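Local coordinates for type IV pilus assembly protein PilC (Thermus thermophilus, PDB 2WHN) that probably serves as an essential inner-membrane component of the type IV pilus machinery, helping to control pilus assembly and disassembly, here represented by its N-terminal domain, at residues A[53-56]-A[57-61]. Sequence-based numbering, arbitrary orientation.
Sequences KQVR and TDVEG
Two donors of Thr57 grip the carbonyl oxygen Lys53 O from opposite faces of its plane: the backbone N at 3.0 Å, as the ordinary i to i+4 bond, and the hydroxyl OG1 at a short 2.5 Å. Threonine suits this place because OG1, anti to its own carbonyl carbon (chi1 -53°), folds back along helix 46-60 and donates its proton to the preceding turn. One residue further along, Gln54 and Asp58 repeat the i to i+4 spacing. The glutamine chain bends at chi2 (68°), which brings NE2 within 2.6 Å of Asp58 OD1, but the N-H points poorly and the bond is weak; amide and carboxylate planes stand 48° apart. The other oxygen, OD2, forms a salt bridge with Lys71. Arg56 and Glu60 extend in the same direction, long enough for opposite charges to meet: Glu60 OE1 sits over a guanidinium face, 3.7 Å from Arg56 NH2, a long salt bridge without a directed N-H. The arginine also packs on Leu33, Leu36 and Ala37. Buried Val55, apolar to suit helix 65-70, puts CG1 4.3 Å from Val59 CG2. The polar pairs thus supplement the backbone bonds, the charged one probably adding modest electrostatic stability.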
loop_
_atom_site.group_PDB
_atom_site.type_symbol
_atom_site.label_atom_id
_atom_site.label_comp_id
_atom_site.label_asym_id
_atom_site.label_seq_id
_atom_site.Cartn_x
_atom_site.Cartn_y
_atom_site.Cartn_z
ATOM N N LYS A 53 -7.360 4.121 4.662
ATOM C CA LYS A 53 -7.823 4.575 5.974
ATOM C C LYS A 53 -8.076 3.394 6.907
ATOM O O LYS A 53 -7.795 3.461 8.105
ATOM C CB LYS A 53 -9.081 5.438 5.844
ATOM C CG LYS A 53 -8.858 6.712 5.047
ATOM C CD LYS A 53 -10.113 7.571 4.959
ATOM C CE LYS A 53 -9.880 8.757 4.035
ATOM N NZ LYS A 53 -10.993 9.744 4.073
ATOM N N GLN A 54 -8.597 2.306 6.354
ATOM C CA GLN A 54 -8.816 1.102 7.144
ATOM C C GLN A 54 -7.487 0.436 7.509
ATOM O O GLN A 54 -7.326 -0.079 8.613
ATOM C CB GLN A 54 -9.726 0.122 6.404
ATOM C CG GLN A 54 -9.930 -1.194 7.134
ATOM C CD GLN A 54 -10.733 -1.032 8.409
ATOM O OE1 GLN A 54 -11.882 -0.590 8.379
ATOM N NE2 GLN A 54 -10.130 -1.388 9.541
ATOM N N VAL A 55 -6.528 0.472 6.592
ATOM C CA VAL A 55 -5.206 -0.090 6.862
ATOM C C VAL A 55 -4.501 0.677 7.975
ATOM O O VAL A 55 -3.915 0.081 8.883
ATOM C CB VAL A 55 -4.315 -0.093 5.606
ATOM C CG1 VAL A 55 -2.882 -0.488 5.971
ATOM C CG2 VAL A 55 -4.882 -1.041 4.557
ATOM N N ARG A 56 -4.563 2.002 7.901
ATOM C CA ARG A 56 -3.920 2.853 8.897
ATOM C C ARG A 56 -4.582 2.709 10.266
ATOM O O ARG A 56 -3.908 2.698 11.293
ATOM C CB ARG A 56 -3.953 4.318 8.455
ATOM C CG ARG A 56 -3.409 5.286 9.494
ATOM C CD ARG A 56 -3.293 6.685 8.921
ATOM N NE ARG A 56 -3.373 7.713 9.954
ATOM C CZ ARG A 56 -4.453 7.949 10.694
ATOM N NH1 ARG A 56 -5.539 7.204 10.543
ATOM N NH2 ARG A 56 -4.441 8.925 11.595
ATOM N N THR A 57 -5.908 2.658 10.271
ATOM C CA THR A 57 -6.668 2.426 11.495
ATOM C C THR A 57 -6.251 1.113 12.147
ATOM O O THR A 57 -6.028 1.053 13.353
ATOM C CB THR A 57 -8.174 2.371 11.204
ATOM O OG1 THR A 57 -8.561 3.554 10.494
ATOM C CG2 THR A 57 -8.974 2.277 12.502
ATOM N N ASP A 58 -6.181 0.058 11.342
ATOM C CA ASP A 58 -5.808 -1.263 11.829
ATOM C C ASP A 58 -4.417 -1.248 12.445
ATOM O O ASP A 58 -4.214 -1.783 13.535
ATOM C CB ASP A 58 -5.870 -2.292 10.696
ATOM C CG ASP A 58 -7.298 -2.671 10.330
ATOM O OD1 ASP A 58 -8.227 -2.241 11.047
ATOM O OD2 ASP A 58 -7.489 -3.407 9.338
ATOM N N VAL A 59 -3.463 -0.639 11.743
ATOM C CA VAL A 59 -2.078 -0.590 12.216
ATOM C C VAL A 59 -1.928 0.271 13.471
ATOM O O VAL A 59 -1.192 -0.077 14.400
ATOM C CB VAL A 59 -1.122 -0.066 11.130
ATOM C CG1 VAL A 59 0.293 -0.001 11.668
ATOM C CG2 VAL A 59 -1.190 -0.959 9.886
ATOM N N GLU A 60 -2.598 1.415 13.485
ATOM C CA GLU A 60 -2.579 2.267 14.664
ATOM C C GLU A 60 -3.110 1.523 15.897
ATOM O O GLU A 60 -2.709 1.811 17.020
ATOM C CB GLU A 60 -3.385 3.546 14.420
ATOM C CG GLU A 60 -3.180 4.612 15.488
ATOM C CD GLU A 60 -3.863 5.920 15.140
ATOM O OE1 GLU A 60 -3.284 6.718 14.370
ATOM O OE2 GLU A 60 -4.985 6.147 15.629
ATOM N N GLY A 61 -4.003 0.563 15.674
ATOM C CA GLY A 61 -4.574 -0.234 16.762
ATOM C C GLY A 61 -3.659 -1.352 17.239
ATOM O O GLY A 61 -3.930 -1.995 18.254
#